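PDB 2D4E: 5-carboxymethyl-2-hydroxymuconate semialdehyde dehydrogenase, which probably catalyses the NAD-dependent oxidation of 5-carboxymethyl-2-hydroxymuconate semialdehyde to the corresponding acid, as a tetrameric member of the aldehyde dehydrogenase family. Local coordinates for residues 87-92 / 138-143; 128-133 / 469-474. All coordinates share one frame; numbering follows the deposited sequence.

Contact 1: residues 87-92 / 138-143; sequences ERKRYL and YAEHAM
Arg88 reaches past the methyl group of Ala139, and its NH2 ends 3.8 Å from Ala139 O, too far for a hydrogen bond and oblique to the guanidinium plane. The bend at chi3 (-58°) turns the guanidinium along the loop, bringing NH2 to 4.7 Å from Ala142 CB. Its polar grip lies outside the two segments: NH2 donates to Ala188 O, and NH1 makes a weak bond to Thr83 OG1. Both help fix the rotation of this buried group. Ala188 closes helix 175-188, so the positive charge also sits where the helix dipole would probably welcome it.

Lys89 marks the closest backbone approach, its CA 6.1 Å from that of Ala139. Ala139 points its CB at the helix, 4.5 Å from Lys89 CB. Beyond CB the lysine runs out fully extended, CG anti to the backbone N (chi1 171°), and slants across Glu140, whose OE1 is 4.0 Å from Lys89 CD. Lys89 NZ stops 4.1 Å from Glu140 OE2, an attraction short of a salt bridge; the salt bridge of Lys89 goes to Glu137 instead.

Arg90, one position on, turns back along its own helix and clasps Glu87 side-on, with NE bonded to OE2 and NH2 to OE1.

Leu92 also points toward the loop, but its CD1 stays 5.4 Å from Ala139 CB, and the side chain packs instead on Leu187, Ala188, Phe132 and Ala136. Through Leu92, helix 85-101 packs on helices 118-136 and 175-188. This is a helix-to-loop contact of the aldehyde dehydrogenase fold: residues 138-143 lead from helix 118-136 toward strand 145-147 and the subunit interface, where Tyr138 and His141 meet His141 and Tyr138 of the second subunit.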
loop_
_atom_site.group_PDB
_atom_site.type_symbol
_atom_site.label_atom_id
_atom_site.label_comp_id
_atom_site.label_asym_id
_atom_site.label_seq_id
_atom_site.Cartn_x
_atom_site.Cartn_y
_atom_site.Cartn_z
ATOM N N GLU C 87 4.108 5.140 -24.027
ATOM C CA GLU C 87 4.164 6.199 -25.026
ATOM C C GLU C 87 3.920 7.571 -24.398
ATOM O O GLU C 87 4.538 8.558 -24.803
ATOM C CB GLU C 87 3.144 5.935 -26.139
ATOM C CG GLU C 87 3.082 7.012 -27.219
ATOM C CD GLU C 87 4.349 7.108 -28.065
ATOM O OE1 GLU C 87 4.337 7.880 -29.049
ATOM O OE2 GLU C 87 5.351 6.421 -27.757
ATOM N N ARG C 88 3.022 7.643 -23.414
ATOM C CA ARG C 88 2.758 8.918 -22.754
ATOM C C ARG C 88 4.005 9.276 -21.958
ATOM O O ARG C 88 4.372 10.447 -21.840
ATOM C CB ARG C 88 1.547 8.823 -21.819
ATOM C CG ARG C 88 0.232 8.524 -22.527
ATOM C CD ARG C 88 -0.963 8.992 -21.705
ATOM N NE ARG C 88 -1.021 8.391 -20.374
ATOM C CZ ARG C 88 -1.433 7.154 -20.127
ATOM N NH1 ARG C 88 -1.838 6.372 -21.120
ATOM N NH2 ARG C 88 -1.450 6.700 -18.882
ATOM N N LYS C 89 4.661 8.254 -21.415
ATOM C CA LYS C 89 5.886 8.459 -20.656
ATOM C C LYS C 89 6.929 9.086 -21.585
ATOM O O LYS C 89 7.655 10.002 -21.193
ATOM C CB LYS C 89 6.409 7.124 -20.119
ATOM C CG LYS C 89 7.801 7.198 -19.492
ATOM C CD LYS C 89 8.278 5.825 -19.030
ATOM C CE LYS C 89 9.612 5.932 -18.317
ATOM N NZ LYS C 89 10.037 4.655 -17.674
ATOM N N ARG C 90 6.992 8.594 -22.820
ATOM C CA ARG C 90 7.948 9.118 -23.790
ATOM C C ARG C 90 7.682 10.599 -24.037
ATOM O O ARG C 90 8.612 11.402 -24.086
ATOM C CB ARG C 90 7.864 8.352 -25.115
ATOM C CG ARG C 90 8.919 8.781 -26.137
ATOM C CD ARG C 90 8.674 8.143 -27.500
ATOM N NE ARG C 90 7.422 8.590 -28.106
ATOM C CZ ARG C 90 7.193 9.829 -28.532
ATOM N NH1 ARG C 90 8.134 10.761 -28.417
ATOM N NH2 ARG C 90 6.027 10.133 -29.084
ATOM N N TYR C 91 6.414 10.957 -24.195
ATOM C CA TYR C 91 6.050 12.351 -24.416
ATOM C C TYR C 91 6.449 13.248 -23.242
ATOM O O TYR C 91 7.037 14.301 -23.449
ATOM C CB TYR C 91 4.550 12.486 -24.650
ATOM C CG TYR C 91 4.098 12.185 -26.053
ATOM C CD1 TYR C 91 3.229 11.132 -26.306
ATOM C CD2 TYR C 91 4.486 12.993 -27.119
ATOM C CE1 TYR C 91 2.749 10.888 -27.581
ATOM C CE2 TYR C 91 4.008 12.760 -28.411
ATOM C CZ TYR C 91 3.138 11.704 -28.630
ATOM O OH TYR C 91 2.644 11.464 -29.888
ATOM N N LEU C 92 6.127 12.842 -22.014
ATOM C CA LEU C 92 6.481 13.657 -20.852
ATOM C C LEU C 92 7.990 13.881 -20.790
ATOM O O LEU C 92 8.446 14.983 -20.502
ATOM C CB LEU C 92 6.006 13.010 -19.543
ATOM C CG LEU C 92 4.501 12.831 -19.313
ATOM C CD1 LEU C 92 4.258 12.570 -17.837
ATOM C CD2 LEU C 92 3.748 14.071 -19.725
ATOM N N TYR C 138 5.237 7.654 -13.365
ATOM C CA TYR C 138 4.013 7.149 -12.734
ATOM C C TYR C 138 2.969 6.719 -13.774
ATOM O O TYR C 138 2.020 6.000 -13.453
ATOM C CB TYR C 138 3.397 8.205 -11.805
ATOM C CG TYR C 138 4.161 8.416 -10.516
ATOM C CD1 TYR C 138 5.366 9.111 -10.503
ATOM C CD2 TYR C 138 3.696 7.883 -9.315
ATOM C CE1 TYR C 138 6.097 9.270 -9.322
ATOM C CE2 TYR C 138 4.415 8.033 -8.132
ATOM C CZ TYR C 138 5.616 8.727 -8.143
ATOM O OH TYR C 138 6.338 8.872 -6.982
ATOM N N ALA C 139 3.152 7.159 -15.017
ATOM C CA ALA C 139 2.225 6.830 -16.093
ATOM C C ALA C 139 1.953 5.325 -16.214
ATOM O O ALA C 139 0.801 4.901 -16.339
ATOM C CB ALA C 139 2.756 7.380 -17.427
ATOM N N GLU C 140 3.008 4.520 -16.158
ATOM C CA GLU C 140 2.870 3.070 -16.274
ATOM C C GLU C 140 2.308 2.363 -15.039
ATOM O O GLU C 140 2.127 1.143 -15.050
ATOM C CB GLU C 140 4.219 2.453 -16.642
ATOM C CG GLU C 140 4.655 2.739 -18.067
ATOM C CD GLU C 140 6.095 2.344 -18.327
ATOM O OE1 GLU C 140 6.493 2.295 -19.510
ATOM O OE2 GLU C 140 6.831 2.089 -17.346
ATOM N N HIS C 141 2.029 3.121 -13.982
ATOM C CA HIS C 141 1.482 2.547 -12.750
ATOM C C HIS C 141 0.121 3.150 -12.458
ATOM O O HIS C 141 -0.503 2.831 -11.446
ATOM C CB HIS C 141 2.401 2.857 -11.561
ATOM C CG HIS C 141 3.774 2.276 -11.689
ATOM N ND1 HIS C 141 4.034 0.936 -11.510
ATOM C CD2 HIS C 141 4.958 2.851 -12.007
ATOM C CE1 HIS C 141 5.319 0.708 -11.713
ATOM N NE2 HIS C 141 5.902 1.854 -12.016
ATOM N N ALA C 142 -0.337 4.014 -13.356
ATOM C CA ALA C 142 -1.592 4.735 -13.179
ATOM C C ALA C 142 -2.888 3.931 -13.078
ATOM O O ALA C 142 -3.904 4.463 -12.631
ATOM C CB ALA C 142 -1.721 5.795 -14.272
ATOM N N MET C 143 -2.868 2.665 -13.477
ATOM C CA MET C 143 -4.080 1.844 -13.406
ATOM C C MET C 143 -4.064 0.915 -12.204
ATOM O O MET C 143 -5.075 0.315 -11.859
ATOM C CB MET C 143 -4.231 0.989 -14.671
ATOM C CG MET C 143 -4.387 1.776 -15.962
ATOM S SD MET C 143 -4.537 0.657 -17.364
ATOM C CE MET C 143 -6.221 0.024 -17.103
#

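Contact 2: residues 128-133 / 469-474; sequences AAENFA and RHLPTP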
loop_
_atom_site.group_PDB
_atom_site.type_symbol
_atom_site.label_atom_id
_atom_site.label_comp_id
_atom_site.label_asym_id
_atom_site.label_seq_id
_atom_site.Cartn_x
_atom_site.Cartn_y
_atom_site.Cartn_z
ATOM N N ALA C 128 10.081 22.799 -13.124
ATOM C CA ALA C 128 9.019 22.556 -14.093
ATOM C C ALA C 128 9.383 21.341 -14.939
ATOM O O ALA C 128 8.545 20.474 -15.196
ATOM C CB ALA C 128 8.836 23.772 -14.981
ATOM N N ALA C 129 10.635 21.284 -15.379
ATOM C CA ALA C 129 11.091 20.155 -16.176
ATOM C C ALA C 129 10.977 18.900 -15.305
ATOM O O ALA C 129 10.513 17.851 -15.765
ATOM C CB ALA C 129 12.533 20.374 -16.616
ATOM N N GLU C 130 11.393 19.020 -14.047
ATOM C CA GLU C 130 11.327 17.903 -13.104
ATOM C C GLU C 130 9.896 17.405 -12.899
ATOM O O GLU C 130 9.678 16.216 -12.660
ATOM C CB GLU C 130 11.920 18.303 -11.748
ATOM C CG GLU C 130 11.757 17.238 -10.661
ATOM C CD GLU C 130 12.468 17.597 -9.357
ATOM O OE1 GLU C 130 12.290 18.737 -8.866
ATOM O OE2 GLU C 130 13.198 16.735 -8.820
ATOM N N ASN C 131 8.926 18.312 -12.977
ATOM C CA ASN C 131 7.532 17.924 -12.814
ATOM C C ASN C 131 7.173 16.874 -13.869
ATOM O O ASN C 131 6.523 15.875 -13.563
ATOM C CB ASN C 131 6.598 19.139 -12.945
ATOM C CG ASN C 131 6.588 20.012 -11.696
ATOM O OD1 ASN C 131 6.941 19.561 -10.603
ATOM N ND2 ASN C 131 6.159 21.263 -11.850
ATOM N N PHE C 132 7.608 17.096 -15.105
ATOM C CA PHE C 132 7.326 16.147 -16.181
ATOM C C PHE C 132 8.168 14.876 -16.073
ATOM O O PHE C 132 7.666 13.774 -16.281
ATOM C CB PHE C 132 7.543 16.799 -17.551
ATOM C CG PHE C 132 6.450 17.752 -17.942
ATOM C CD1 PHE C 132 6.563 19.113 -17.678
ATOM C CD2 PHE C 132 5.282 17.276 -18.537
ATOM C CE1 PHE C 132 5.526 19.991 -17.997
ATOM C CE2 PHE C 132 4.241 18.141 -18.859
ATOM C CZ PHE C 132 4.364 19.504 -18.586
ATOM N N ALA C 133 9.445 15.029 -15.743
ATOM C CA ALA C 133 10.320 13.874 -15.610
ATOM C C ALA C 133 9.823 12.978 -14.480
ATOM O O ALA C 133 9.900 11.745 -14.561
ATOM C CB ALA C 133 11.751 14.328 -15.329
ATOM N N ARG C 469 10.797 20.606 -0.455
ATOM C CA ARG C 469 9.885 19.587 -0.954
ATOM C C ARG C 469 10.449 18.269 -1.482
ATOM O O ARG C 469 11.569 18.200 -1.992
ATOM C CB ARG C 469 8.995 20.210 -2.033
ATOM C CG ARG C 469 8.151 21.366 -1.523
ATOM C CD ARG C 469 6.745 20.930 -1.128
ATOM N NE ARG C 469 5.921 20.644 -2.303
ATOM C CZ ARG C 469 5.639 19.423 -2.751
ATOM N NH1 ARG C 469 6.088 18.353 -2.110
ATOM N NH2 ARG C 469 4.886 19.275 -3.834
ATOM N N HIS C 470 9.634 17.227 -1.337
ATOM C CA HIS C 470 9.937 15.882 -1.810
ATOM C C HIS C 470 8.652 15.492 -2.551
ATOM O O HIS C 470 7.618 15.193 -1.941
ATOM C CB HIS C 470 10.213 14.942 -0.637
ATOM C CG HIS C 470 10.670 13.578 -1.054
ATOM N ND1 HIS C 470 11.560 13.375 -2.088
ATOM C CD2 HIS C 470 10.384 12.352 -0.557
ATOM C CE1 HIS C 470 11.802 12.083 -2.209
ATOM N NE2 HIS C 470 11.102 11.440 -1.292
ATOM N N LEU C 471 8.738 15.526 -3.876
ATOM C CA LEU C 471 7.613 15.276 -4.765
ATOM C C LEU C 471 6.651 14.125 -4.503
ATOM O O LEU C 471 5.455 14.255 -4.769
ATOM C CB LEU C 471 8.123 15.209 -6.207
ATOM C CG LEU C 471 8.850 16.485 -6.653
ATOM C CD1 LEU C 471 9.068 16.455 -8.155
ATOM C CD2 LEU C 471 8.026 17.714 -6.271
ATOM N N PRO C 472 7.142 12.986 -3.985
ATOM C CA PRO C 472 6.223 11.870 -3.731
ATOM C C PRO C 472 5.236 12.087 -2.573
ATOM O O PRO C 472 4.216 11.400 -2.488
ATOM C CB PRO C 472 7.166 10.702 -3.450
ATOM C CG PRO C 472 8.407 11.071 -4.217
ATOM C CD PRO C 472 8.542 12.535 -3.912
ATOM N N THR C 473 5.537 13.030 -1.685
ATOM C CA THR C 473 4.662 13.265 -0.538
ATOM C C THR C 473 3.385 13.986 -0.928
ATOM O O THR C 473 3.333 14.686 -1.942
ATOM C CB THR C 473 5.365 14.091 0.563
ATOM O OG1 THR C 473 5.609 15.419 0.085
ATOM C CG2 THR C 473 6.680 13.453 0.952
ATOM N N PRO C 474 2.324 13.815 -0.128
ATOM C CA PRO C 474 1.066 14.490 -0.449
ATOM C C PRO C 474 1.144 15.976 -0.112
ATOM O O PRO C 474 1.485 16.361 1.011
ATOM C CB PRO C 474 0.045 13.736 0.395
ATOM C CG PRO C 474 0.837 13.330 1.604
ATOM C CD PRO C 474 2.165 12.897 1.016
#
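Leu471 carries the contact, pushing its CD1 methyl against the side of Glu130, where it lies 3.8 Å from both CG and CD of that residue. The leucine is the second residue of a type I turn from His470 to Thr473, closed by the bond from Thr473 N to His470 O, and the turn presents its side chain to the helix. Glu130 stretches out to meet it, CG anti to the backbone N (chi1 174°), and its chain passes obliquely across the leucine side chain. The carboxylate itself is held by a salt bridge from Arg127.

Asn131 only brushes the same methyl, with OD1 4.5 Å from Leu471 CD1. Its amide is fixed from both ends, ND2 donating to Thr180 OG1 and OD1 accepting from Arg127 NH1. Arg127 therefore ties the two polar side chains together beside the leucine, which also rests on it and on Phe134. The Asn131 side chain lies about 11 Å from the bound NAD, near the cofactor. It also rests on Met177 and Trp181 of helix 175-188, Ala129 and Phe132 pack on helix 85-101, and the 469-474 loop, between strand 460-463 and helix 488-495, borders the fourth subunit through His470 and Pro474.

Overall arrangement
The centres of contact 1 and contact 2 lie 15 Å apart, on the same side of the chain's centre, and their segments alternate along the sequence: 87-92, 128-133, 138-143, then 469-474 much later. Contact 1 pairs helix 85-101 with the loop after helix 118-136, 46 residues apart. Contact 2 alone pairs a helix, 118-136, with the late loop that follows strand 460-463, outermost of the mixed sheet within this chain. Tyr138 against Pro472, with Tyr138 OH 4.1 Å from Pro472 CB, carries that join over to contact 1; Leu92 O also lies 3.6 Å from Phe132 CB. Both contacts sit near intersubunit surfaces of the tetramer.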